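Long-range contacts in threonine phosphate decarboxylase-like enzyme (Sulfurospirillum multivorans, PDB 6OUX), which catalyses the decarboxylation of L-serine O-phosphate to ethanolamine O-phosphate, a precursor in norcobamide biosynthesis, as a pyridoxal phosphate-dependent enzyme: residues Q12-F17 / V342-L347; S82-L87 / N101-N106; I337-V342 / E364-R369. All blocks are in the same frame, centred on the assembly; numbering follows the deposited sequence.

Contact 1: Q12-F17 / V342-L347; sequences QFTKAF and VISALL
Ser-344 OG is held between two oxygens where helix 11-19 meets helix 339-350: Thr-14 OG1 lies 3.1 Å from it, and it is also hydrogen-bonded to Ser-340 O one turn back in its own helix. Thr-14 OG1 is likewise hydrogen-bonded to Asn-10 O, just before helix 11-19. Each hydroxyl therefore sits close to a backbone oxygen where the helices come together, their axes 9.7 Å apart and inclined by 110°. The ring of Phe-13 presents its edge to this polar pair, with CD1 3.6 Å from Ser-344 OG and the oxygen in the ring plane. Phe-13 and Phe-17, one turn apart, both set CG opposite the backbone N (chi1 178° and 172°), which throws both rings across to the second helix. There Leu-347 CD1 is shared between them, 3.6 Å from Phe-17 CE1 and 4.1 Å from Phe-13 CZ, while Ile-343 CG2 reaches Phe-17 CZ at 3.8 Å. Phe-13 also stacks on Phe-38. Replacing Phe-13 with an alanine would probably leave Ser-344 OG without the ring edge beside it and Leu-347 CD1 with Phe-17 alone of the two rings, and deprive Phe-38 of its stacking partner. Hydroxyls that each have a backbone carbonyl four residues back in the chain, beside an aromatic and aliphatic patch, suggest that apolar packing does most of the holding here, on the smaller, five-stranded part of the fold.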
loop_
_atom_site.group_PDB
_atom_site.type_symbol
_atom_site.label_atom_id
_atom_site.label_comp_id
_atom_site.label_asym_id
_atom_site.label_seq_id
_atom_site.Cartn_x
_atom_site.Cartn_y
_atom_site.Cartn_z
ATOM N N GLN A 12 25.797 11.731 27.450
ATOM C CA GLN A 12 26.282 10.512 26.758
ATOM C C GLN A 12 25.143 9.919 25.946
ATOM O O GLN A 12 25.243 9.705 24.739
ATOM C CB GLN A 12 26.863 9.493 27.752
ATOM C CG GLN A 12 27.532 8.314 27.022
ATOM C CD GLN A 12 28.187 7.279 27.951
ATOM O OE1 GLN A 12 28.096 7.322 29.186
ATOM N NE2 GLN A 12 28.879 6.359 27.339
ATOM N N PHE A 13 24.015 9.748 26.602
ATOM C CA PHE A 13 22.812 9.314 25.902
ATOM C C PHE A 13 22.425 10.259 24.751
ATOM O O PHE A 13 22.231 9.848 23.593
ATOM C CB PHE A 13 21.671 9.187 26.890
ATOM C CG PHE A 13 20.372 8.784 26.254
ATOM C CD1 PHE A 13 19.494 9.761 25.689
ATOM C CD2 PHE A 13 20.013 7.441 26.174
ATOM C CE1 PHE A 13 18.322 9.387 25.098
ATOM C CE2 PHE A 13 18.819 7.087 25.576
ATOM C CZ PHE A 13 17.973 8.053 25.060
ATOM N N THR A 14 22.315 11.545 25.056
ATOM C CA THR A 14 21.956 12.531 24.000
ATOM C C THR A 14 22.843 12.477 22.796
ATOM O O THR A 14 22.369 12.527 21.628
ATOM C CB THR A 14 22.021 13.942 24.544
ATOM O OG1 THR A 14 21.203 14.039 25.699
ATOM C CG2 THR A 14 21.616 14.966 23.473
ATOM N N LYS A 15 24.155 12.385 23.030
ATOM C CA LYS A 15 25.068 12.322 21.889
ATOM C C LYS A 15 24.866 11.085 21.054
ATOM O O LYS A 15 24.837 11.177 19.809
ATOM C CB LYS A 15 26.550 12.445 22.323
ATOM C CG LYS A 15 26.912 13.881 22.683
ATOM C CD LYS A 15 28.417 14.000 22.781
ATOM C CE LYS A 15 28.853 15.268 23.506
ATOM N NZ LYS A 15 30.181 15.615 22.943
ATOM N N ALA A 16 24.747 9.914 21.705
ATOM C CA ALA A 16 24.518 8.657 20.964
ATOM C C ALA A 16 23.176 8.741 20.230
ATOM O O ALA A 16 23.040 8.346 19.062
ATOM C CB ALA A 16 24.507 7.489 21.941
ATOM N N PHE A 17 22.178 9.278 20.920
ATOM C CA PHE A 17 20.814 9.396 20.341
ATOM C C PHE A 17 20.810 10.215 18.996
ATOM O O PHE A 17 20.310 9.755 17.956
ATOM C CB PHE A 17 19.907 9.946 21.458
ATOM C CG PHE A 17 18.517 10.326 21.028
ATOM C CD1 PHE A 17 17.486 9.393 21.051
ATOM C CD2 PHE A 17 18.223 11.636 20.654
ATOM C CE1 PHE A 17 16.207 9.772 20.699
ATOM C CE2 PHE A 17 16.920 12.003 20.291
ATOM C CZ PHE A 17 15.937 11.053 20.300
ATOM N N VAL A 342 15.363 17.975 26.592
ATOM C CA VAL A 342 14.032 17.601 27.028
ATOM C C VAL A 342 13.676 16.229 26.523
ATOM O O VAL A 342 13.204 15.397 27.289
ATOM C CB VAL A 342 12.974 18.663 26.684
ATOM C CG1 VAL A 342 11.577 18.248 27.128
ATOM C CG2 VAL A 342 13.335 19.921 27.380
ATOM N N ILE A 343 13.924 15.978 25.256
ATOM C CA ILE A 343 13.653 14.653 24.656
ATOM C C ILE A 343 14.408 13.483 25.311
ATOM O O ILE A 343 13.824 12.435 25.601
ATOM C CB ILE A 343 13.833 14.708 23.151
ATOM C CG1 ILE A 343 12.780 15.634 22.561
ATOM C CG2 ILE A 343 13.783 13.322 22.489
ATOM C CD1 ILE A 343 13.142 16.206 21.162
ATOM N N SER A 344 15.684 13.702 25.638
ATOM C CA SER A 344 16.478 12.711 26.319
ATOM C C SER A 344 16.024 12.473 27.761
ATOM O O SER A 344 15.969 11.341 28.213
ATOM C CB SER A 344 17.950 13.116 26.260
ATOM O OG SER A 344 18.391 13.129 24.940
ATOM N N ALA A 345 15.682 13.519 28.479
ATOM C CA ALA A 345 15.222 13.325 29.838
ATOM C C ALA A 345 13.878 12.616 29.885
ATOM O O ALA A 345 13.669 11.744 30.758
ATOM C CB ALA A 345 15.148 14.650 30.590
ATOM N N LEU A 346 12.971 12.961 28.958
ATOM C CA LEU A 346 11.696 12.270 28.860
ATOM C C LEU A 346 11.901 10.790 28.601
ATOM O O LEU A 346 11.195 9.953 29.192
ATOM C CB LEU A 346 10.815 12.877 27.752
ATOM C CG LEU A 346 10.207 14.244 28.106
ATOM C CD1 LEU A 346 9.768 15.005 26.873
ATOM C CD2 LEU A 346 9.053 14.068 29.081
ATOM N N LEU A 347 12.798 10.445 27.690
ATOM C CA LEU A 347 13.033 9.013 27.377
ATOM C C LEU A 347 13.640 8.291 28.623
ATOM O O LEU A 347 13.091 7.293 29.149
ATOM C CB LEU A 347 13.965 8.861 26.166
ATOM C CG LEU A 347 13.236 9.080 24.838
ATOM C CD1 LEU A 347 14.222 9.159 23.674
ATOM C CD2 LEU A 347 12.198 7.986 24.626
#

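Contact 2: S82-L87 / N101-N106; sequences SQQRSL and NIFIGN
The first turn of helix 84-95 lies against strand 102-105, with Gln-84 and Ile-104 the nearest residues of the two backbones, their CA atoms 7.1 Å apart. The helix returns through a short loop to this strand, which forms one edge of the seven-stranded mixed sheet, the sheet of the large domain in fold-type I pyridoxal phosphate enzymes. Gln-83 stands at the N-cap position, and its O takes both Ser-86 N, at 3.0 Å, and Leu-87 N, at 3.2 Å, as the first turn closes. Along the strand, Phe-103 and Gly-105 pair through their backbones with Ala-256 and Gly-254 of strand 254-257, and Asn-101 with Met-258 just past its end. The N and O of Ile-104 therefore point to the outer edge of the sheet, and the Gln-84 side chain comes to them. Gln-84 starts extended (chi1 -179°) and then bends at chi2 (86°), laying its amide alongside the peptide groups that flank Ile-104; CD is 3.9 Å from both Ile-104 N and Ile-104 O. One turn on, Gln-88 NE2 hydrogen-bonds Ile-102 O, a second glutamine of the same helix reaching the strand edge. Apolar contact fills in beside the amide, where Ile-104 also touches Met-91. On the other face, Phe-103 turns to Ile-111 and Met-114 of helix 108-116. Across the contact itself, Leu-87 CB rests 4.0 Å from Ile-104 CG1.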
loop_
_atom_site.group_PDB
_atom_site.type_symbol
_atom_site.label_atom_id
_atom_site.label_comp_id
_atom_site.label_asym_id
_atom_site.label_seq_id
_atom_site.Cartn_x
_atom_site.Cartn_y
_atom_site.Cartn_z
ATOM N N SER A 82 -11.571 -6.471 -2.575
ATOM C CA SER A 82 -12.343 -5.693 -3.557
ATOM C C SER A 82 -11.503 -4.661 -4.222
ATOM O O SER A 82 -10.524 -4.173 -3.643
ATOM C CB SER A 82 -13.516 -5.033 -2.854
ATOM O OG SER A 82 -14.292 -6.001 -2.149
ATOM N N GLN A 83 -11.895 -4.339 -5.455
ATOM C CA GLN A 83 -11.201 -3.418 -6.310
ATOM C C GLN A 83 -11.730 -1.998 -6.093
ATOM O O GLN A 83 -12.749 -1.804 -5.416
ATOM C CB GLN A 83 -11.354 -3.808 -7.792
ATOM C CG GLN A 83 -11.117 -5.280 -8.164
ATOM C CD GLN A 83 -9.915 -5.917 -7.475
ATOM O OE1 GLN A 83 -10.063 -6.860 -6.694
ATOM N NE2 GLN A 83 -8.717 -5.416 -7.772
ATOM N N GLN A 84 -11.000 -1.033 -6.646
ATOM C CA GLN A 84 -11.245 0.396 -6.448
ATOM C C GLN A 84 -12.713 0.813 -6.594
ATOM O O GLN A 84 -13.289 1.439 -5.672
ATOM C CB GLN A 84 -10.311 1.221 -7.343
ATOM C CG GLN A 84 -10.458 2.723 -7.215
ATOM C CD GLN A 84 -9.644 3.372 -6.100
ATOM O OE1 GLN A 84 -8.631 2.819 -5.566
ATOM N NE2 GLN A 84 -10.047 4.579 -5.764
ATOM N N ARG A 85 -13.354 0.440 -7.710
ATOM C CA ARG A 85 -14.782 0.802 -7.930
ATOM C C ARG A 85 -15.737 0.341 -6.819
ATOM O O ARG A 85 -16.765 1.020 -6.495
ATOM C CB ARG A 85 -15.293 0.285 -9.305
ATOM C CG ARG A 85 -14.602 0.862 -10.545
ATOM C CD ARG A 85 -14.810 2.374 -10.665
ATOM N NE ARG A 85 -14.118 3.015 -11.791
ATOM C CZ ARG A 85 -13.994 4.339 -11.952
ATOM N NH1 ARG A 85 -14.484 5.173 -11.050
ATOM N NH2 ARG A 85 -13.315 4.838 -12.987
ATOM N N SER A 86 -15.450 -0.821 -6.224
ATOM C CA SER A 86 -16.323 -1.303 -5.204
ATOM C C SER A 86 -16.083 -0.482 -3.922
ATOM O O SER A 86 -17.036 -0.208 -3.196
ATOM C CB SER A 86 -16.232 -2.841 -5.040
ATOM O OG SER A 86 -16.352 -3.238 -3.700
ATOM N N LEU A 87 -14.838 -0.059 -3.685
ATOM C CA LEU A 87 -14.449 0.754 -2.518
ATOM C C LEU A 87 -15.010 2.187 -2.602
ATOM O O LEU A 87 -15.544 2.723 -1.625
ATOM C CB LEU A 87 -12.925 0.822 -2.415
ATOM C CG LEU A 87 -12.228 -0.523 -2.205
ATOM C CD1 LEU A 87 -10.729 -0.372 -2.311
ATOM C CD2 LEU A 87 -12.686 -1.128 -0.896
ATOM N N ASN A 101 -16.165 10.392 -7.880
ATOM C CA ASN A 101 -15.359 11.523 -7.341
ATOM C C ASN A 101 -14.410 11.133 -6.144
ATOM O O ASN A 101 -13.641 11.967 -5.673
ATOM C CB ASN A 101 -16.264 12.685 -6.868
ATOM C CG ASN A 101 -16.872 13.464 -8.001
ATOM O OD1 ASN A 101 -18.066 13.529 -8.174
ATOM N ND2 ASN A 101 -16.062 14.050 -8.761
ATOM N N ILE A 102 -14.428 9.870 -5.715
ATOM C CA ILE A 102 -13.593 9.351 -4.604
ATOM C C ILE A 102 -12.396 8.535 -5.103
ATOM O O ILE A 102 -12.597 7.642 -5.888
ATOM C CB ILE A 102 -14.410 8.466 -3.652
ATOM C CG1 ILE A 102 -15.678 9.179 -3.220
ATOM C CG2 ILE A 102 -13.552 8.087 -2.425
ATOM C CD1 ILE A 102 -16.693 8.374 -2.410
ATOM N N PHE A 103 -11.179 8.901 -4.673
ATOM C CA PHE A 103 -9.974 8.155 -4.889
ATOM C C PHE A 103 -9.523 7.568 -3.514
ATOM O O PHE A 103 -9.342 8.312 -2.515
ATOM C CB PHE A 103 -8.878 9.041 -5.543
ATOM C CG PHE A 103 -7.590 8.321 -5.763
ATOM C CD1 PHE A 103 -6.651 8.210 -4.730
ATOM C CD2 PHE A 103 -7.318 7.674 -6.975
ATOM C CE1 PHE A 103 -5.477 7.514 -4.891
ATOM C CE2 PHE A 103 -6.109 6.993 -7.159
ATOM C CZ PHE A 103 -5.182 6.922 -6.135
ATOM N N ILE A 104 -9.288 6.267 -3.481
ATOM C CA ILE A 104 -8.867 5.555 -2.250
ATOM C C ILE A 104 -7.405 5.131 -2.415
ATOM O O ILE A 104 -7.080 4.483 -3.405
ATOM C CB ILE A 104 -9.656 4.258 -1.990
ATOM C CG1 ILE A 104 -11.176 4.398 -2.217
ATOM C CG2 ILE A 104 -9.273 3.714 -0.599
ATOM C CD1 ILE A 104 -11.912 5.053 -1.112
ATOM N N GLY A 105 -6.523 5.526 -1.493
ATOM C CA GLY A 105 -5.102 5.111 -1.517
ATOM C C GLY A 105 -4.555 4.883 -0.090
ATOM O O GLY A 105 -5.329 4.641 0.857
ATOM N N ASN A 106 -3.241 4.978 0.054
ATOM C CA ASN A 106 -2.535 4.666 1.285
ATOM C C ASN A 106 -2.550 5.693 2.408
ATOM O O ASN A 106 -2.400 5.359 3.581
ATOM C CB ASN A 106 -1.073 4.381 0.951
ATOM C CG ASN A 106 -0.912 3.089 0.222
ATOM O OD1 ASN A 106 -1.512 2.092 0.603
ATOM N ND2 ASN A 106 -0.117 3.094 -0.842
#

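Contact 3: I337-V342 / E364-R369; sequences IKASFV and EGECIR
Glu-366 sets CG anti to its carbonyl carbon (chi1 -73°), and the chain then bends at chi2 (-70°), which carries the carboxylate over the start of helix 339-350. There OE1 accepts a nearly straight bond from Ala-339 N, 2.9 Å long with an angle of 165° at the hydrogen, arriving on the anti side and tilted somewhat out of the carboxylate plane. The same oxygen accepts a second bond from a water, 2.8 Å from OE1. That water in turn accepts from Ser-340 N at 3.0 Å, so Glu-366 engages the first two N-H groups of the helix, one directly and one through the water. Lys-338, at the N-cap position, crosses the Glu-366 side chain at a slant: its CD is 3.8 Å from Glu-366 CD, whereas its NZ stays 4.3 Å from Glu-366 OE2, nearby opposite charges that stop short of a salt bridge. Beyond the carboxylate the contact turns apolar: Ala-339 CB lies 4.1 Å from Ile-368 CG2, and Val-342 CG1 meets Ile-368 CD1 more loosely. These side chains join the helix to the face of strand 367-371, which is paired on one side with strand 328-332 and on the other with strand 352-356, as part of the helix layer packed on the sheet of the small domain. Next to Ile-368, Arg-369 probably binds O-phospho-L-serine; it is bonded through NH1 to Asn-181 O and through NH2 to Cys-48 O, and makes a cation-pi contact with Phe-131. The chemistry is that of a helix N-terminus met by a carboxylate: the helix N-H groups and the neighbouring lysine would together be expected to stabilise the ionised form of Glu-366.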
loop_
_atom_site.group_PDB
_atom_site.type_symbol
_atom_site.label_atom_id
_atom_site.label_comp_id
_atom_site.label_asym_id
_atom_site.label_seq_id
_atom_site.Cartn_x
_atom_site.Cartn_y
_atom_site.Cartn_z
ATOM N N ILE A 337 17.136 26.244 26.750
ATOM C CA ILE A 337 16.844 24.802 26.895
ATOM C C ILE A 337 16.733 24.233 25.493
ATOM O O ILE A 337 15.968 24.773 24.710
ATOM C CB ILE A 337 15.497 24.564 27.640
ATOM C CG1 ILE A 337 15.486 25.214 29.034
ATOM C CG2 ILE A 337 15.169 23.104 27.770
ATOM C CD1 ILE A 337 16.526 24.669 29.999
ATOM N N LYS A 338 17.486 23.181 25.171
ATOM C CA LYS A 338 17.415 22.542 23.866
ATOM C C LYS A 338 16.308 21.499 23.878
ATOM O O LYS A 338 16.083 20.864 24.890
ATOM C CB LYS A 338 18.710 21.780 23.519
ATOM C CG LYS A 338 19.953 22.619 23.233
ATOM C CD LYS A 338 19.820 23.482 22.008
ATOM C CE LYS A 338 21.077 24.334 21.898
ATOM N NZ LYS A 338 21.237 24.984 20.595
ATOM N N ALA A 339 15.631 21.320 22.752
ATOM C CA ALA A 339 14.682 20.212 22.595
ATOM C C ALA A 339 15.364 18.879 22.928
ATOM O O ALA A 339 14.747 18.016 23.556
ATOM C CB ALA A 339 14.100 20.176 21.194
ATOM N N SER A 340 16.602 18.705 22.501
ATOM C CA SER A 340 17.390 17.426 22.753
ATOM C C SER A 340 17.528 17.067 24.250
ATOM O O SER A 340 17.355 15.917 24.643
ATOM C CB SER A 340 18.806 17.480 22.078
ATOM O OG SER A 340 19.557 18.621 22.563
ATOM N N PHE A 341 17.748 18.074 25.076
ATOM C CA PHE A 341 17.781 17.928 26.514
ATOM C C PHE A 341 16.463 17.393 27.041
ATOM O O PHE A 341 16.466 16.468 27.811
ATOM C CB PHE A 341 18.057 19.261 27.187
ATOM C CG PHE A 341 17.860 19.235 28.672
ATOM C CD1 PHE A 341 18.794 18.603 29.516
ATOM C CD2 PHE A 341 16.753 19.836 29.240
ATOM C CE1 PHE A 341 18.563 18.552 30.881
ATOM C CE2 PHE A 341 16.532 19.785 30.603
ATOM C CZ PHE A 341 17.420 19.143 31.415
ATOM N N VAL A 342 15.363 17.975 26.592
ATOM C CA VAL A 342 14.032 17.601 27.028
ATOM C C VAL A 342 13.676 16.229 26.523
ATOM O O VAL A 342 13.204 15.397 27.289
ATOM C CB VAL A 342 12.974 18.663 26.684
ATOM C CG1 VAL A 342 11.577 18.248 27.128
ATOM C CG2 VAL A 342 13.335 19.921 27.380
ATOM N N GLU A 364 10.558 28.304 14.573
ATOM C CA GLU A 364 11.477 29.107 15.339
ATOM C C GLU A 364 11.732 28.502 16.715
ATOM O O GLU A 364 10.834 27.835 17.332
ATOM C CB GLU A 364 10.921 30.515 15.553
ATOM C CG GLU A 364 10.788 31.350 14.289
ATOM C CD GLU A 364 10.638 32.853 14.581
ATOM O OE1 GLU A 364 10.811 33.296 15.719
ATOM O OE2 GLU A 364 10.352 33.619 13.646
ATOM N N GLY A 365 12.961 28.727 17.173
ATOM C CA GLY A 365 13.397 28.300 18.461
ATOM C C GLY A 365 13.380 26.815 18.610
ATOM O O GLY A 365 13.471 26.091 17.635
ATOM N N GLU A 366 13.321 26.369 19.864
ATOM C CA GLU A 366 13.505 24.958 20.194
ATOM C C GLU A 366 12.134 24.394 20.616
ATOM O O GLU A 366 11.659 24.730 21.681
ATOM C CB GLU A 366 14.513 24.822 21.370
ATOM C CG GLU A 366 15.978 25.088 20.994
ATOM C CD GLU A 366 16.537 23.991 20.117
ATOM O OE1 GLU A 366 16.263 22.763 20.345
ATOM O OE2 GLU A 366 17.235 24.330 19.149
ATOM N N CYS A 367 11.510 23.564 19.780
ATOM C CA CYS A 367 10.122 23.127 19.959
ATOM C C CYS A 367 10.046 21.632 19.933
ATOM O O CYS A 367 10.920 20.927 19.338
ATOM C CB CYS A 367 9.184 23.727 18.879
ATOM S SG CYS A 367 8.950 25.512 19.056
ATOM N N ILE A 368 8.982 21.138 20.583
ATOM C CA ILE A 368 8.616 19.744 20.506
ATOM C C ILE A 368 7.129 19.627 20.127
ATOM O O ILE A 368 6.310 20.460 20.528
ATOM C CB ILE A 368 8.875 18.987 21.814
ATOM C CG1 ILE A 368 8.215 19.644 23.038
ATOM C CG2 ILE A 368 10.359 18.871 22.061
ATOM C CD1 ILE A 368 8.293 18.750 24.270
ATOM N N ARG A 369 6.806 18.585 19.398
ATOM C CA ARG A 369 5.406 18.247 19.075
ATOM C C ARG A 369 5.003 17.042 19.879
ATOM O O ARG A 369 5.654 15.991 19.787
ATOM C CB ARG A 369 5.225 17.918 17.605
ATOM C CG ARG A 369 3.738 17.940 17.176
ATOM C CD ARG A 369 3.555 17.257 15.858
ATOM N NE ARG A 369 3.910 15.848 15.879
ATOM C CZ ARG A 369 3.896 15.070 14.796
ATOM N NH1 ARG A 369 3.535 15.574 13.644
ATOM N NH2 ARG A 369 4.214 13.798 14.865
HETATM O O HOH W 1 17.588 20.316 20.213
#

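How the contacts relate
Contacts 1 and 3 share helix 339-350 and one side of the chain, their centres 12 Å apart; Val-342 belongs to both, and Ile-343 CD1 packs 4.0 Å from Ile-368 CG2 where they meet. Contact 3 uses the helix start, partly exposed, and so brings charge and water. Contact 1 lies further along, buried, and is largely aromatic and aliphatic around a pair of hydroxyls. Contact 2 stands apart, about 43 Å from contact 1 between centres, on the opposite side of the chain's centre. Also buried, it sets a helix start on the edge of the larger sheet, with uncharged amides where contact 3 has a carboxylate.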